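Local coordinates for protein agarase (Pseudoalteromonas fuliginea, PDB 6XJ9) that is probably an agar-degrading glycoside hydrolase of family GH50, hydrolysing the galactan chains of agarose, and carries a domain resembling a carbohydrate-binding module, at residues E94-G99 against E200-S205; T100-I105 against S120-V125. All blocks are in the same frame, centred on the assembly; numbering follows the deposited sequence.

Interaction 1 (E94-G99 against E200-S205); sequences ELANPG and ELAIKS
Glu94 to Asn97 and Glu200 to Ser205 run side by side as an antiparallel strand pair of the CBM-like domain, their local N-to-C directions 149° apart and their axes 4.5 Å apart at the closest. Ala96 and Ala202 form a hydrogen-bonded pair: Ala96 N donates to Ala202 O (2.9 Å) and Ala202 N to Ala96 O (2.8 Å). Further on, Lys204 N donates to Glu94 O (2.8 Å). On the face bearing the two alanines, Ser205 OG donates to Glu94 OE1 (3.0 Å), which accepts on its anti lone pair, the one turned away from OE2. With an alanine at Glu94, the hydroxyl of Ser205 would probably lose this acceptor and be freer to turn. Tyr128 packs against both alanines and makes a cation-pi contact with Lys204. The other face is apolar: Leu95 and Ile203 lie alongside each other, CD2 of Leu95 meeting CG1 of Ile203 at 3.5 Å. Where the first strand ends, Asn97 holds CG anti to its N (chi1 168°), which brings OD1 back to accept from Gly99 N (2.8 Å) in an Asx turn. A water accepts from Glu200 N (2.7 Å) and probably donates to that OD1, bridging the two segments. An antiparallel strand pair with Leu95, Leu201 and Ile203 packed on one face is consistent with the beta-sandwich usual in carbohydrate-binding modules.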
ATOM      1  N   GLU A  94      -2.991  17.386  20.176  1.00 27.60           N
ATOM      2  CA  GLU A  94      -3.031  15.939  20.295  1.00 29.08           C
ATOM      3  C   GLU A  94      -4.305  15.429  19.627  1.00 28.26           C
ATOM      4  O   GLU A  94      -5.408  15.721  20.096  1.00 28.69           O
ATOM      5  CB  GLU A  94      -2.948  15.516  21.759  1.00 33.62           C
ATOM      6  CG  GLU A  94      -1.530  15.287  22.229  1.00 37.92           C
ATOM      7  CD  GLU A  94      -1.468  14.606  23.584  1.00 41.74           C
ATOM      8  OE1 GLU A  94      -1.824  15.265  24.585  1.00 43.55           O
ATOM      9  OE2 GLU A  94      -1.098  13.414  23.628  1.00 43.06           O
ATOM     10  N   LEU A  95      -4.127  14.684  18.524  1.00 24.69           N
ATOM     11  CA  LEU A  95      -5.195  14.419  17.569  1.00 24.86           C
ATOM     12  C   LEU A  95      -5.238  12.941  17.209  1.00 24.07           C
ATOM     13  O   LEU A  95      -4.211  12.333  16.931  1.00 25.29           O
ATOM     14  CB  LEU A  95      -4.980  15.253  16.296  1.00 23.81           C
ATOM     15  CG  LEU A  95      -4.912  16.772  16.476  1.00 23.99           C
ATOM     16  CD1 LEU A  95      -4.492  17.461  15.185  1.00 21.33           C
ATOM     17  CD2 LEU A  95      -6.235  17.338  16.982  1.00 22.79           C
ATOM     18  N   ALA A  96      -6.455  12.394  17.181  1.00 26.10           N
ATOM     19  CA  ALA A  96      -6.719  11.084  16.613  1.00 27.48           C
ATOM     20  C   ALA A  96      -7.724  11.231  15.475  1.00 26.76           C
ATOM     21  O   ALA A  96      -8.294  12.299  15.284  1.00 25.97           O
ATOM     22  CB  ALA A  96      -7.232  10.151  17.683  1.00 27.17           C
ATOM     23  N   ASN A  97      -7.942  10.145  14.728  1.00 26.38           N
ATOM     24  CA  ASN A  97      -8.898  10.175  13.636  1.00 26.40           C
ATOM     25  C   ASN A  97      -9.702   8.877  13.660  1.00 27.65           C
ATOM     26  O   ASN A  97      -9.234   7.844  13.191  1.00 27.28           O
ATOM     27  CB  ASN A  97      -8.192  10.473  12.309  1.00 25.16           C
ATOM     28  CG  ASN A  97      -9.049  10.240  11.084  1.00 22.52           C
ATOM     29  OD1 ASN A  97     -10.249  10.013  11.192  1.00 24.71           O
ATOM     30  ND2 ASN A  97      -8.436  10.290   9.916  1.00 21.55           N
ATOM     31  N   PRO A  98     -10.929   8.887  14.227  1.00 29.11           N
ATOM     32  CA  PRO A  98     -11.772   7.693  14.255  1.00 31.06           C
ATOM     33  C   PRO A  98     -12.573   7.447  12.975  1.00 31.04           C
ATOM     34  O   PRO A  98     -13.403   6.546  12.946  1.00 36.20           O
ATOM     35  CB  PRO A  98     -12.711   7.969  15.443  1.00 31.88           C
ATOM     36  CG  PRO A  98     -12.834   9.486  15.495  1.00 32.46           C
ATOM     37  CD  PRO A  98     -11.532  10.030  14.938  1.00 29.95           C
ATOM     38  N   GLY A  99     -12.322   8.252  11.933  1.00 31.24           N
ATOM     39  CA  GLY A  99     -13.015   8.157  10.657  1.00 28.86           C
ATOM     40  C   GLY A  99     -12.447   7.028   9.803  1.00 29.60           C
ATOM     41  O   GLY A  99     -11.653   6.227  10.292  1.00 29.58           O
ATOM     42  N   GLU A 200     -13.318  13.090   9.952  1.00 25.65           N
ATOM     43  CA  GLU A 200     -13.512  13.160  11.391  1.00 27.44           C
ATOM     44  C   GLU A 200     -12.186  13.467  12.079  1.00 27.37           C
ATOM     45  O   GLU A 200     -11.108  13.185  11.550  1.00 27.01           O
ATOM     46  CB  GLU A 200     -13.984  11.818  11.936  1.00 30.05           C
ATOM     47  CG  GLU A 200     -15.444  11.511  11.654  1.00 34.73           C
ATOM     48  CD  GLU A 200     -15.911  10.271  12.401  1.00 36.17           C
ATOM     49  OE1 GLU A 200     -16.587   9.430  11.786  1.00 38.06           O
ATOM     50  OE2 GLU A 200     -15.590  10.149  13.596  1.00 37.73           O
ATOM     51  N   LEU A 201     -12.281  14.002  13.297  1.00 24.96           N
ATOM     52  CA  LEU A 201     -11.085  14.336  14.048  1.00 24.74           C
ATOM     53  C   LEU A 201     -11.420  14.310  15.533  1.00 26.52           C
ATOM     54  O   LEU A 201     -12.494  14.757  15.944  1.00 25.23           O
ATOM     55  CB  LEU A 201     -10.603  15.717  13.598  1.00 23.61           C
ATOM     56  CG  LEU A 201      -9.255  16.178  14.148  1.00 23.28           C
ATOM     57  CD1 LEU A 201      -8.102  15.437  13.482  1.00 23.47           C
ATOM     58  CD2 LEU A 201      -9.105  17.674  13.959  1.00 22.65           C
ATOM     59  N   ALA A 202     -10.487  13.758  16.316  1.00 26.02           N
ATOM     60  CA  ALA A 202     -10.594  13.758  17.768  1.00 27.97           C
ATOM     61  C   ALA A 202      -9.487  14.634  18.351  1.00 26.27           C
ATOM     62  O   ALA A 202      -8.314  14.434  18.063  1.00 24.13           O
ATOM     63  CB  ALA A 202     -10.527  12.336  18.286  1.00 26.96           C
ATOM     64  N   ILE A 203      -9.883  15.612  19.171  1.00 27.37           N
ATOM     65  CA  ILE A 203      -8.951  16.558  19.757  1.00 27.87           C
ATOM     66  C   ILE A 203      -8.883  16.324  21.267  1.00 31.21           C
ATOM     67  O   ILE A 203      -9.853  16.574  21.982  1.00 32.47           O
ATOM     68  CB  ILE A 203      -9.382  17.991  19.399  1.00 27.76           C
ATOM     69  CG1 ILE A 203      -9.545  18.157  17.883  1.00 26.55           C
ATOM     70  CG2 ILE A 203      -8.427  19.015  20.000  1.00 26.22           C
ATOM     71  CD1 ILE A 203     -10.290  19.408  17.469  1.00 25.89           C
ATOM     72  N   LYS A 204      -7.722  15.842  21.731  1.00 33.31           N
ATOM     73  CA  LYS A 204      -7.495  15.493  23.127  1.00 34.47           C
ATOM     74  C   LYS A 204      -6.975  16.702  23.904  1.00 34.88           C
ATOM     75  O   LYS A 204      -7.390  16.911  25.041  1.00 37.86           O
ATOM     76  CB  LYS A 204      -6.520  14.317  23.248  1.00 34.73           C
ATOM     77  CG  LYS A 204      -6.165  13.904  24.673  1.00 37.02           C
ATOM     78  CD  LYS A 204      -5.371  12.619  24.761  1.00 37.08           C
ATOM     79  CE  LYS A 204      -6.223  11.392  24.521  1.00 38.64           C
ATOM     80  NZ  LYS A 204      -5.477  10.148  24.820  1.00 41.74           N
ATOM     81  N   SER A 205      -6.069  17.477  23.291  1.00 33.64           N
ATOM     82  CA  SER A 205      -5.474  18.642  23.933  1.00 33.40           C
ATOM     83  C   SER A 205      -4.844  19.591  22.919  1.00 33.71           C
ATOM     84  O   SER A 205      -4.431  19.190  21.828  1.00 32.24           O
ATOM     85  CB  SER A 205      -4.479  18.262  25.009  1.00 34.66           C
ATOM     86  OG  SER A 205      -3.215  17.951  24.452  1.00 35.69           O
TER
HETATM   87  O   HOH W   1     -11.613  11.248   8.937  1.00 26.76           O

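Interaction 2 (T100-I105 against S120-V125); sequences THSVQI and SVNVPV
Ser120 OG meets two groups of the facing strand at once. It donates to Ile105 O (2.8 Å), from above that carbonyl's plane, and accepts from Gln104 NE2 (2.9 Å, 158° at the hydrogen), lying nearly in the plane of the Gln104 amide. The hydroxyl reaches both because it stands anti to the backbone N of Ser120 (chi1 -174°). Ile105 O is thus gripped twice, since Val121 N also donates to it (3.1 Å). Toward the other end, the amide of Asn122 sends ND2 to Ser102 OG (3.0 Å) in an almost straight bond of 176°, again within the amide plane. Between these polar contacts Val103 and Val123 exchange backbone bonds of unequal length, Val123 N to Val103 O at 2.7 Å and Val103 N to Val123 O at 3.2 Å. Their side chains share the opposite face with Ile105, whose CG1 lies alongside Val121 CG1 (3.8 Å) while its CD1 crosses to Val123 CG2 (3.9 Å).

A second shell fixes the amides: Gln104 gives NE2 to Leu683 O and takes His685 N on OE1, Asn122 ND2 also donates to His685 O, and Ser102 OG bonds Asp691 OD2. The polar face of this beta hairpin therefore lies against the 683-687 loop and the start of helix 689-704, while its apolar face packs on Phe171 of strand 169-174, Tyr131 of strand 128-134 and Leu201 of strand 199-210.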
ATOM      1  N   THR A 100     -12.877   6.959   8.535  1.00 30.39           N
ATOM      2  CA  THR A 100     -12.480   5.866   7.657  1.00 30.36           C
ATOM      3  C   THR A 100     -11.459   6.357   6.630  1.00 28.48           C
ATOM      4  O   THR A 100     -10.834   5.555   5.941  1.00 27.72           O
ATOM      5  CB  THR A 100     -13.699   5.164   7.034  1.00 32.86           C
ATOM      6  OG1 THR A 100     -14.496   6.115   6.325  1.00 30.02           O
ATOM      7  CG2 THR A 100     -14.542   4.420   8.051  1.00 33.25           C
ATOM      8  N   HIS A 101     -11.304   7.682   6.532  1.00 26.20           N
ATOM      9  CA  HIS A 101     -10.340   8.295   5.630  1.00 25.71           C
ATOM     10  C   HIS A 101      -9.378   9.156   6.437  1.00 23.27           C
ATOM     11  O   HIS A 101      -9.763   9.698   7.465  1.00 23.71           O
ATOM     12  CB  HIS A 101     -11.046   9.161   4.575  1.00 27.25           C
ATOM     13  CG  HIS A 101     -11.982   8.392   3.710  1.00 29.31           C
ATOM     14  ND1 HIS A 101     -13.347   8.352   3.950  1.00 31.09           N
ATOM     15  CD2 HIS A 101     -11.757   7.623   2.627  1.00 30.09           C
ATOM     16  CE1 HIS A 101     -13.922   7.586   3.051  1.00 30.69           C
ATOM     17  NE2 HIS A 101     -12.965   7.132   2.225  1.00 31.67           N
ATOM     18  N   SER A 102      -8.135   9.263   5.953  1.00 22.03           N
ATOM     19  CA  SER A 102      -7.167  10.220   6.463  1.00 21.52           C
ATOM     20  C   SER A 102      -7.698  11.633   6.219  1.00 21.72           C
ATOM     21  O   SER A 102      -8.509  11.838   5.313  1.00 21.53           O
ATOM     22  CB  SER A 102      -5.821  10.012   5.830  1.00 21.82           C
ATOM     23  OG  SER A 102      -5.762  10.586   4.524  1.00 23.25           O
ATOM     24  N   VAL A 103      -7.283  12.586   7.063  1.00 20.68           N
ATOM     25  CA  VAL A 103      -7.772  13.949   6.940  1.00 20.94           C
ATOM     26  C   VAL A 103      -6.581  14.896   6.888  1.00 21.96           C
ATOM     27  O   VAL A 103      -5.757  14.911   7.802  1.00 23.11           O
ATOM     28  CB  VAL A 103      -8.782  14.353   8.037  1.00 20.23           C
ATOM     29  CG1 VAL A 103      -8.185  14.295   9.440  1.00 18.80           C
ATOM     30  CG2 VAL A 103      -9.361  15.740   7.773  1.00 18.56           C
ATOM     31  N   GLN A 104      -6.519  15.670   5.798  1.00 21.75           N
ATOM     32  CA  GLN A 104      -5.653  16.828   5.710  1.00 21.25           C
ATOM     33  C   GLN A 104      -6.379  17.996   6.361  1.00 22.15           C
ATOM     34  O   GLN A 104      -7.353  18.506   5.807  1.00 22.07           O
ATOM     35  CB  GLN A 104      -5.309  17.163   4.252  1.00 20.35           C
ATOM     36  CG  GLN A 104      -4.439  18.403   4.119  1.00 19.30           C
ATOM     37  CD  GLN A 104      -3.985  18.669   2.706  1.00 19.51           C
ATOM     38  OE1 GLN A 104      -4.403  18.010   1.759  1.00 19.97           O
ATOM     39  NE2 GLN A 104      -3.118  19.650   2.551  1.00 18.39           N
ATOM     40  N   ILE A 105      -5.885  18.409   7.535  1.00 21.99           N
ATOM     41  CA  ILE A 105      -6.424  19.585   8.205  1.00 22.40           C
ATOM     42  C   ILE A 105      -5.615  20.810   7.786  1.00 22.09           C
ATOM     43  O   ILE A 105      -4.425  20.723   7.493  1.00 23.12           O
ATOM     44  CB  ILE A 105      -6.457  19.415   9.739  1.00 21.28           C
ATOM     45  CG1 ILE A 105      -5.076  19.058  10.300  1.00 21.64           C
ATOM     46  CG2 ILE A 105      -7.505  18.395  10.149  1.00 20.44           C
ATOM     47  CD1 ILE A 105      -5.009  18.994  11.808  1.00 22.03           C
ATOM     48  N   SER A 120      -0.731  23.094   7.305  1.00 23.73           N
ATOM     49  CA  SER A 120      -1.509  21.910   6.959  1.00 22.43           C
ATOM     50  C   SER A 120      -0.760  20.631   7.335  1.00 21.41           C
ATOM     51  O   SER A 120       0.463  20.582   7.288  1.00 22.47           O
ATOM     52  CB  SER A 120      -1.878  21.909   5.489  1.00 23.76           C
ATOM     53  OG  SER A 120      -2.758  20.828   5.196  1.00 24.38           O
ATOM     54  N   VAL A 121      -1.506  19.581   7.685  1.00 21.74           N
ATOM     55  CA  VAL A 121      -0.904  18.281   7.944  1.00 20.82           C
ATOM     56  C   VAL A 121      -1.944  17.190   7.700  1.00 20.51           C
ATOM     57  O   VAL A 121      -3.144  17.443   7.782  1.00 19.39           O
ATOM     58  CB  VAL A 121      -0.304  18.203   9.363  1.00 21.02           C
ATOM     59  CG1 VAL A 121      -1.376  18.114  10.440  1.00 20.91           C
ATOM     60  CG2 VAL A 121       0.672  17.044   9.500  1.00 20.28           C
ATOM     61  N   ASN A 122      -1.474  15.973   7.404  1.00 20.07           N
ATOM     62  CA  ASN A 122      -2.365  14.832   7.322  1.00 20.75           C
ATOM     63  C   ASN A 122      -2.438  14.149   8.688  1.00 20.76           C
ATOM     64  O   ASN A 122      -1.410  13.951   9.320  1.00 21.06           O
ATOM     65  CB  ASN A 122      -1.958  13.860   6.210  1.00 19.43           C
ATOM     66  CG  ASN A 122      -2.936  12.707   6.069  1.00 19.89           C
ATOM     67  OD1 ASN A 122      -2.925  11.773   6.868  1.00 19.38           O
ATOM     68  ND2 ASN A 122      -3.786  12.756   5.057  1.00 18.38           N
ATOM     69  N   VAL A 123      -3.660  13.797   9.115  1.00 21.23           N
ATOM     70  CA  VAL A 123      -3.921  13.006  10.312  1.00 21.74           C
ATOM     71  C   VAL A 123      -4.440  11.641   9.871  1.00 23.62           C
ATOM     72  O   VAL A 123      -5.623  11.500   9.562  1.00 22.76           O
ATOM     73  CB  VAL A 123      -4.938  13.674  11.265  1.00 21.98           C
ATOM     74  CG1 VAL A 123      -5.149  12.873  12.547  1.00 22.51           C
ATOM     75  CG2 VAL A 123      -4.613  15.126  11.572  1.00 19.94           C
ATOM     76  N   PRO A 124      -3.580  10.593   9.898  1.00 23.85           N
ATOM     77  CA  PRO A 124      -3.977   9.234   9.536  1.00 23.38           C
ATOM     78  C   PRO A 124      -5.118   8.724  10.416  1.00 23.20           C
ATOM     79  O   PRO A 124      -5.285   9.174  11.543  1.00 22.82           O
ATOM     80  CB  PRO A 124      -2.735   8.376   9.835  1.00 22.38           C
ATOM     81  CG  PRO A 124      -1.579   9.356   9.897  1.00 24.08           C
ATOM     82  CD  PRO A 124      -2.172  10.684  10.316  1.00 24.40           C
ATOM     83  N   VAL A 125      -5.903   7.794   9.861  1.00 23.21           N
ATOM     84  CA  VAL A 125      -6.881   7.010  10.589  1.00 24.33           C
ATOM     85  C   VAL A 125      -6.142   6.299  11.723  1.00 26.05           C
ATOM     86  O   VAL A 125      -5.119   5.663  11.489  1.00 23.78           O
ATOM     87  CB  VAL A 125      -7.552   6.013   9.619  1.00 25.83           C
ATOM     88  CG1 VAL A 125      -8.259   4.861  10.319  1.00 26.08           C
ATOM     89  CG2 VAL A 125      -8.495   6.725   8.653  1.00 26.58           C
TER

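How the interactions relate
From the N terminus, strand 89-97 comes first and turns at once into strand 103-111, which folds back through a short connection into strand 116-123. Interaction 2 closes this hairpin, its segments 15 residues apart in sequence. Interaction 1 closes later, over 101 residues, when strand 199-210 arrives beside strand 89-97; the hairpin lies wholly within that longer loop, so the contacts nest and do not cross. Their centres are 10 Å apart, and they touch directly: Asn97 ND2 lies 3.1 Å from Val123 O, a probable hydrogen bond. Together they tie strands 89-97, 103-111, 116-123 and 199-210 of the CBM-like domain; of the two, interaction 2 is the one facing residues 683-691.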